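Pyridoxal phosphate homeostasis protein (Bifidobacterium adolescentis ATCC 15703, PDB 3CPG) probably binds pyridoxal 5'-phosphate and is thought to take part in the homeostasis of that cofactor. Local coordinates at residues A[30-33]-A[34-38]; A[65-69]-A[70-74]; A[152-156]-A[157-161]. One frame throughout, in Å; residues are numbered along the deposited sequence.

Contact 1: A[30-33]-A[34-38]; sequences HRVL and DRIAA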
loop_
_atom_site.group_PDB
_atom_site.type_symbol
_atom_site.label_atom_id
_atom_site.label_comp_id
_atom_site.label_asym_id
_atom_site.label_seq_id
_atom_site.Cartn_x
_atom_site.Cartn_y
_atom_site.Cartn_z
ATOM N N HIS A 30 -18.492 -0.057 1.867
ATOM C CA HIS A 30 -19.281 1.163 1.797
ATOM C C HIS A 30 -19.090 2.034 3.035
ATOM O O HIS A 30 -18.977 3.253 2.917
ATOM C CB HIS A 30 -20.758 0.819 1.586
ATOM C CG HIS A 30 -21.045 0.232 0.237
ATOM N ND1 HIS A 30 -22.251 -0.354 -0.083
ATOM C CD2 HIS A 30 -20.285 0.162 -0.881
ATOM C CE1 HIS A 30 -22.222 -0.759 -1.340
ATOM N NE2 HIS A 30 -21.040 -0.456 -1.848
ATOM N N ARG A 31 -19.042 1.418 4.215
ATOM C CA ARG A 31 -18.850 2.180 5.451
ATOM C C ARG A 31 -17.488 2.869 5.444
ATOM O O ARG A 31 -17.360 4.025 5.844
ATOM C CB ARG A 31 -18.937 1.273 6.686
ATOM C CG ARG A 31 -20.347 0.959 7.155
ATOM C CD ARG A 31 -20.338 0.476 8.601
ATOM N NE ARG A 31 -19.622 -0.786 8.763
ATOM C CZ ARG A 31 -20.112 -1.973 8.419
ATOM N NH1 ARG A 31 -21.326 -2.062 7.893
ATOM N NH2 ARG A 31 -19.391 -3.069 8.603
ATOM N N VAL A 32 -16.471 2.146 4.991
ATOM C CA VAL A 32 -15.121 2.689 4.929
ATOM C C VAL A 32 -15.036 3.825 3.918
ATOM O O VAL A 32 -14.398 4.843 4.178
ATOM C CB VAL A 32 -14.092 1.592 4.559
ATOM C CG1 VAL A 32 -12.730 2.222 4.258
ATOM C CG2 VAL A 32 -13.961 0.602 5.714
ATOM N N LEU A 33 -15.675 3.657 2.764
ATOM C CA LEU A 33 -15.651 4.709 1.756
ATOM C C LEU A 33 -16.321 5.957 2.308
ATOM O O LEU A 33 -15.858 7.073 2.064
ATOM C CB LEU A 33 -16.357 4.259 0.478
ATOM C CG LEU A 33 -15.589 3.233 -0.353
ATOM C CD1 LEU A 33 -16.428 2.813 -1.551
ATOM C CD2 LEU A 33 -14.262 3.832 -0.808
ATOM N N ASP A 34 -17.409 5.768 3.054
ATOM C CA ASP A 34 -18.108 6.899 3.649
ATOM C C ASP A 34 -17.210 7.569 4.686
ATOM O O ASP A 34 -17.164 8.794 4.774
ATOM C CB ASP A 34 -19.419 6.458 4.315
ATOM C CG ASP A 34 -20.483 6.040 3.310
ATOM O OD1 ASP A 34 -20.395 6.437 2.129
ATOM O OD2 ASP A 34 -21.424 5.324 3.710
ATOM N N ARG A 35 -16.496 6.767 5.472
ATOM C CA ARG A 35 -15.597 7.316 6.487
ATOM C C ARG A 35 -14.499 8.131 5.820
ATOM O O ARG A 35 -14.130 9.205 6.297
ATOM C CB ARG A 35 -14.964 6.196 7.320
ATOM C CG ARG A 35 -15.902 5.568 8.331
ATOM C CD ARG A 35 -15.238 4.406 9.054
ATOM N NE ARG A 35 -14.052 4.822 9.799
ATOM C CZ ARG A 35 -13.273 3.989 10.482
ATOM N NH1 ARG A 35 -13.552 2.693 10.511
ATOM N NH2 ARG A 35 -12.225 4.454 11.150
ATOM N N ILE A 36 -13.967 7.613 4.720
ATOM C CA ILE A 36 -12.925 8.326 3.997
ATOM C C ILE A 36 -13.472 9.670 3.526
ATOM O O ILE A 36 -12.838 10.707 3.723
ATOM C CB ILE A 36 -12.419 7.490 2.795
ATOM C CG1 ILE A 36 -11.705 6.239 3.323
ATOM C CG2 ILE A 36 -11.480 8.322 1.918
ATOM C CD1 ILE A 36 -11.249 5.266 2.247
ATOM N N ALA A 37 -14.655 9.658 2.920
ATOM C CA ALA A 37 -15.274 10.892 2.444
ATOM C C ALA A 37 -15.491 11.871 3.599
ATOM O O ALA A 37 -15.203 13.062 3.473
ATOM C CB ALA A 37 -16.602 10.587 1.763
ATOM N N ALA A 38 -15.990 11.369 4.726
ATOM C CA ALA A 38 -16.232 12.222 5.888
ATOM C C ALA A 38 -14.922 12.807 6.416
ATOM O O ALA A 38 -14.875 13.964 6.840
ATOM C CB ALA A 38 -16.937 11.426 6.993
#

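Contact 2: A[65-69]-A[70-74]; sequences MAAID and AGVRM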
loop_
_atom_site.group_PDB
_atom_site.type_symbol
_atom_site.label_atom_id
_atom_site.label_comp_id
_atom_site.label_asym_id
_atom_site.label_seq_id
_atom_site.Cartn_x
_atom_site.Cartn_y
_atom_site.Cartn_z
HETATM N N MSE A 65 -12.752 -10.346 -4.143
HETATM C CA MSE A 65 -13.546 -9.880 -5.269
HETATM C C MSE A 65 -14.849 -9.223 -4.815
HETATM O O MSE A 65 -15.371 -8.336 -5.489
HETATM C CB MSE A 65 -13.821 -11.035 -6.239
HETATM C CG MSE A 65 -12.547 -11.547 -6.953
HETATM SE SE MSE A 65 -11.541 -10.130 -7.800
HETATM C CE MSE A 65 -12.898 -9.465 -8.948
ATOM N N ALA A 66 -15.375 -9.648 -3.671
ATOM C CA ALA A 66 -16.597 -9.036 -3.165
ATOM C C ALA A 66 -16.245 -7.593 -2.808
ATOM O O ALA A 66 -17.044 -6.679 -3.009
ATOM C CB ALA A 66 -17.110 -9.785 -1.931
ATOM N N ALA A 67 -15.038 -7.393 -2.281
ATOM C CA ALA A 67 -14.587 -6.055 -1.908
ATOM C C ALA A 67 -14.383 -5.184 -3.147
ATOM O O ALA A 67 -14.771 -4.016 -3.169
ATOM C CB ALA A 67 -13.289 -6.143 -1.111
ATOM N N ILE A 68 -13.767 -5.749 -4.175
ATOM C CA ILE A 68 -13.541 -4.996 -5.402
ATOM C C ILE A 68 -14.875 -4.661 -6.053
ATOM O O ILE A 68 -15.078 -3.542 -6.519
ATOM C CB ILE A 68 -12.635 -5.787 -6.370
ATOM C CG1 ILE A 68 -11.190 -5.710 -5.864
ATOM C CG2 ILE A 68 -12.747 -5.234 -7.794
ATOM C CD1 ILE A 68 -10.240 -6.712 -6.509
ATOM N N ASP A 69 -15.796 -5.619 -6.067
ATOM C CA ASP A 69 -17.100 -5.370 -6.663
ATOM C C ASP A 69 -17.855 -4.281 -5.909
ATOM O O ASP A 69 -18.715 -3.604 -6.481
ATOM C CB ASP A 69 -17.940 -6.651 -6.696
ATOM C CG ASP A 69 -17.502 -7.605 -7.792
ATOM O OD1 ASP A 69 -17.024 -7.121 -8.840
ATOM O OD2 ASP A 69 -17.652 -8.832 -7.616
ATOM N N ALA A 70 -17.530 -4.111 -4.629
ATOM C CA ALA A 70 -18.194 -3.107 -3.800
ATOM C C ALA A 70 -17.586 -1.716 -3.928
ATOM O O ALA A 70 -18.109 -0.757 -3.359
ATOM C CB ALA A 70 -18.182 -3.540 -2.343
ATOM N N GLY A 71 -16.477 -1.603 -4.655
ATOM C CA GLY A 71 -15.864 -0.298 -4.833
ATOM C C GLY A 71 -14.361 -0.202 -4.639
ATOM O O GLY A 71 -13.766 0.831 -4.964
ATOM N N VAL A 72 -13.742 -1.252 -4.107
ATOM C CA VAL A 72 -12.295 -1.236 -3.892
ATOM C C VAL A 72 -11.556 -1.273 -5.225
ATOM O O VAL A 72 -11.886 -2.071 -6.099
ATOM C CB VAL A 72 -11.849 -2.432 -3.031
ATOM C CG1 VAL A 72 -10.333 -2.532 -3.032
ATOM C CG2 VAL A 72 -12.366 -2.259 -1.608
ATOM N N ARG A 73 -10.555 -0.410 -5.376
ATOM C CA ARG A 73 -9.791 -0.344 -6.616
ATOM C C ARG A 73 -8.286 -0.469 -6.393
ATOM O O ARG A 73 -7.490 -0.057 -7.229
ATOM C CB ARG A 73 -10.107 0.960 -7.347
ATOM C CG ARG A 73 -11.552 1.053 -7.811
ATOM C CD ARG A 73 -11.825 0.084 -8.961
ATOM N NE ARG A 73 -13.215 0.131 -9.415
ATOM C CZ ARG A 73 -14.204 -0.570 -8.870
ATOM N NH1 ARG A 73 -13.960 -1.380 -7.848
ATOM N NH2 ARG A 73 -15.437 -0.465 -9.347
HETATM N N MSE A 74 -7.908 -1.029 -5.252
HETATM C CA MSE A 74 -6.507 -1.245 -4.935
HETATM C C MSE A 74 -6.410 -2.264 -3.810
HETATM O O MSE A 74 -7.171 -2.202 -2.849
HETATM C CB MSE A 74 -5.847 0.069 -4.517
HETATM C CG MSE A 74 -4.387 -0.103 -4.082
HETATM SE SE MSE A 74 -3.294 1.526 -4.061
HETATM C CE MSE A 74 -4.647 2.732 -3.637
#

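Contact 3: A[152-156]-A[157-161]; sequences RRAVA and RGITV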
loop_
_atom_site.group_PDB
_atom_site.type_symbol
_atom_site.label_atom_id
_atom_site.label_comp_id
_atom_site.label_asym_id
_atom_site.label_seq_id
_atom_site.Cartn_x
_atom_site.Cartn_y
_atom_site.Cartn_z
ATOM N N ARG A 152 18.373 -5.050 -8.545
ATOM C CA ARG A 152 19.130 -6.051 -9.295
ATOM C C ARG A 152 18.206 -7.033 -10.005
ATOM O O ARG A 152 18.418 -7.381 -11.168
ATOM C CB ARG A 152 20.048 -6.835 -8.357
ATOM C CG ARG A 152 21.030 -5.995 -7.573
ATOM C CD ARG A 152 21.823 -6.890 -6.636
ATOM N NE ARG A 152 22.677 -7.815 -7.371
ATOM C CZ ARG A 152 23.875 -7.496 -7.854
ATOM N NH1 ARG A 152 24.358 -6.276 -7.674
ATOM N NH2 ARG A 152 24.587 -8.392 -8.517
ATOM N N ARG A 153 17.179 -7.477 -9.291
ATOM C CA ARG A 153 16.224 -8.435 -9.827
ATOM C C ARG A 153 15.270 -7.840 -10.861
ATOM O O ARG A 153 14.908 -8.509 -11.831
ATOM C CB ARG A 153 15.470 -9.082 -8.660
ATOM C CG ARG A 153 16.405 -9.956 -7.816
ATOM C CD ARG A 153 15.836 -10.349 -6.460
ATOM N NE ARG A 153 16.714 -11.298 -5.772
ATOM C CZ ARG A 153 17.885 -10.994 -5.214
ATOM N NH1 ARG A 153 18.347 -9.751 -5.243
ATOM N NH2 ARG A 153 18.601 -11.946 -4.627
ATOM N N ALA A 154 14.872 -6.587 -10.669
ATOM C CA ALA A 154 13.977 -5.938 -11.625
ATOM C C ALA A 154 14.733 -5.703 -12.935
ATOM O O ALA A 154 14.220 -5.977 -14.023
ATOM C CB ALA A 154 13.471 -4.614 -11.059
ATOM N N VAL A 155 15.963 -5.211 -12.826
ATOM C CA VAL A 155 16.778 -4.951 -14.009
ATOM C C VAL A 155 16.984 -6.239 -14.800
ATOM O O VAL A 155 16.828 -6.259 -16.019
ATOM C CB VAL A 155 18.157 -4.363 -13.624
ATOM C CG1 VAL A 155 19.076 -4.321 -14.848
ATOM C CG2 VAL A 155 17.979 -2.957 -13.062
ATOM N N ALA A 156 17.322 -7.315 -14.097
ATOM C CA ALA A 156 17.550 -8.604 -14.741
ATOM C C ALA A 156 16.285 -9.104 -15.432
ATOM O O ALA A 156 16.359 -9.750 -16.474
ATOM C CB ALA A 156 18.027 -9.629 -13.707
ATOM N N ARG A 157 15.128 -8.794 -14.853
ATOM C CA ARG A 157 13.853 -9.224 -15.418
ATOM C C ARG A 157 13.418 -8.318 -16.566
ATOM O O ARG A 157 12.531 -8.671 -17.341
ATOM C CB ARG A 157 12.773 -9.240 -14.331
ATOM C CG ARG A 157 11.477 -9.907 -14.753
ATOM C CD ARG A 157 10.468 -9.952 -13.610
ATOM N NE ARG A 157 9.217 -10.584 -14.018
ATOM C CZ ARG A 157 9.083 -11.878 -14.297
ATOM N NH1 ARG A 157 10.122 -12.697 -14.205
ATOM N NH2 ARG A 157 7.909 -12.349 -14.689
ATOM N N GLY A 158 14.045 -7.149 -16.664
ATOM C CA GLY A 158 13.725 -6.203 -17.720
ATOM C C GLY A 158 12.513 -5.337 -17.433
ATOM O O GLY A 158 11.874 -4.829 -18.356
ATOM N N ILE A 159 12.200 -5.152 -16.155
ATOM C CA ILE A 159 11.045 -4.350 -15.768
ATOM C C ILE A 159 11.385 -3.287 -14.730
ATOM O O ILE A 159 12.514 -3.196 -14.255
ATOM C CB ILE A 159 9.939 -5.232 -15.154
ATOM C CG1 ILE A 159 10.447 -5.848 -13.843
ATOM C CG2 ILE A 159 9.524 -6.315 -16.139
ATOM C CD1 ILE A 159 9.374 -6.531 -13.007
ATOM N N THR A 160 10.381 -2.484 -14.393
ATOM C CA THR A 160 10.509 -1.452 -13.373
ATOM C C THR A 160 9.373 -1.707 -12.393
ATOM O O THR A 160 8.226 -1.878 -12.803
ATOM C CB THR A 160 10.333 -0.027 -13.940
ATOM O OG1 THR A 160 11.405 0.273 -14.840
ATOM C CG2 THR A 160 10.336 0.997 -12.802
ATOM N N VAL A 161 9.687 -1.758 -11.106
ATOM C CA VAL A 161 8.656 -1.980 -10.102
ATOM C C VAL A 161 8.563 -0.744 -9.218
ATOM O O VAL A 161 9.570 -0.091 -8.941
ATOM C CB VAL A 161 8.969 -3.237 -9.233
ATOM C CG1 VAL A 161 10.257 -3.031 -8.438
ATOM C CG2 VAL A 161 7.797 -3.538 -8.309
#

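Contact 1: A[30-33]-A[34-38]
From Asp34 N back to His30 O and on through Arg35, Ile36 and Ala37, each amide bonds to the carbonyl four residues earlier, one full turn of regular alpha helix; the bond from Ile36 N to Val32 O is 2.9 Å long. On the buried side Val32 and Ile36 make the apolar contact, CG1 of Val32 lying 3.9 Å from CD1 of Ile36, where the two side chains cross obliquely. Val32 brings CG1 there by setting it anti to its own nitrogen (chi1 170°), beside its carbonyl carbon. Ile36 lays CG1 3.2 Å from Val32 O, so its chain runs back over the preceding turn. Both residues also rest on Leu52 of strand 51-55; Val32 touches Val263 and Ile36 touches Val261, both of strand 260-263. With an alanine at Ile36, CG1 of Val32 would probably lose its contact with CD1 on the next turn, and a gap would be likely to open against Leu52 and Val261. Arg35 passes CG 3.3 Å from Arg31 O and bends at chi3 on the way to its NH2, which forms a salt bridge with Glu251 and a hydrogen bond to Thr247 O. The arrangement is that of an amphipathic helix packed against the parallel strands of a TIM barrel, here helix 19-42.

Contact 2: A[65-69]-A[70-74]
Ala67 and Ile68 offer their carbonyls to the chain that leaves helix 61-69, and the result is a Schellman motif, the C-terminal cap of a helix in the TIM-barrel fold. Among the backbone bonds, Val72 N reaches Ala67 O at 3.1 Å with a fairly straight N-H...O angle of 161°, and Gly71 N reaches Ile68 O at 3.0 Å from above the carbonyl plane. Ala70 N makes two weak bonds, to Ala66 O and Ala67 O. Gly71 supplies the positive phi (134°); at its backbone angles a CB would collide with the carbonyl oxygen of Ala70, which calls for glycine.

Apolar contacts follow the reversal. Val72 folds back with CG2 4.0 Å from Ala67 CB, and CG2 also lies close to Ala67 O; its other branch, CG1, stands anti to the backbone nitrogen and is 4.3 Å from Ile68 CG1. Val72 continues into the interior against Leu52 and Ala54 of strand 51-55 and Val29 of helix 19-42, while Ile68 meets Cys94 of helix 80-96. A CA-H...O contact joins Ile68 CA to Val72 O.

Two charged side chains take part in polar contacts. Asp69 forms a salt bridge with Arg97. Arg73 bends at chi2 (-71°), which turns its guanidinium back to the helix end. Ile68 O thus accepts from both Gly71 N and Arg73 NH1. Arg73 NH1 donates hydrogen bonds to two carbonyls, both close to the guanidinium plane: to Ile68 O, 2.8 Å away and tilted modestly from that carbonyl's plane, and to Val72 O, also 2.8 Å away, which it approaches from above.

Contact 3: A[152-156]-A[157-161]
Ala154 O takes the amide of Ile159 at the point where helix 144-157 stops, and this is the longer-range bond of a Schellman motif. It is 3.1 Å long and nearly straight, with an N-H...O angle of 165°. The second bond of the motif runs from Gly158 N to Val155 O, 3.0 Å and from above the carbonyl plane; Gly158 N also makes a weak bond to Ala154 O. One step earlier Arg157 N still bonds to Arg153 O at 3.0 Å in the helical pattern. In Gly158 phi is positive (82°), and at its backbone angles a CB would press on the carbonyl oxygen of Arg157.

The apolar contacts centre on the methyl group of Ala154. Ile159 presents CG1 4.3 Å from Ala154 CB, and Val161 presents its own CG1 4.4 Å from Ala154 CB, so one small side chain meets two residues of the outgoing chain. A chi1 of 65° in Ile159 sets CG1 between its own nitrogen and carbonyl carbon, and there it meets Ala154. Val161, at the start of strand 161-166, goes on to touch Ile196 and Leu132.

Arg157 sets CB 3.4 Å from Arg153 O, then runs extended from CG to NE and touches Pro133. Arg153 NH1 bonds to Lys149 O one turn back.

The helix end is thus closed by backbone amides, the carbonyls of Arg153, Ala154 and Val155 being bonded by amides of the outgoing chain, and an apolar contact at Ala154 CB joins helix to strand.

Overall arrangement
All three contacts lie in one TIM barrel, contact 1 on an outer helix, contacts 2 and 3 where a helix passes toward a strand. Contacts 1 and 2 are neighbours, their centres 14 Å apart, and they touch where His30 NE2 lies 3.3 Å from Ala70 O; Leu52 of strand 51-55 is shared between them, meeting Val32, Leu33 and Ile36 from one and Val72 from the other. Contact 3 lies on the opposite side of the chain's centre from contact 1, with centres 37 Å apart, and its nearest atoms are about 13 Å from those of contact 2. Contacts 2 and 3 nevertheless share a Schellman motif, each with a glycine at positive phi. Lys57, the predicted attachment point for pyridoxal phosphate, lies away from all three.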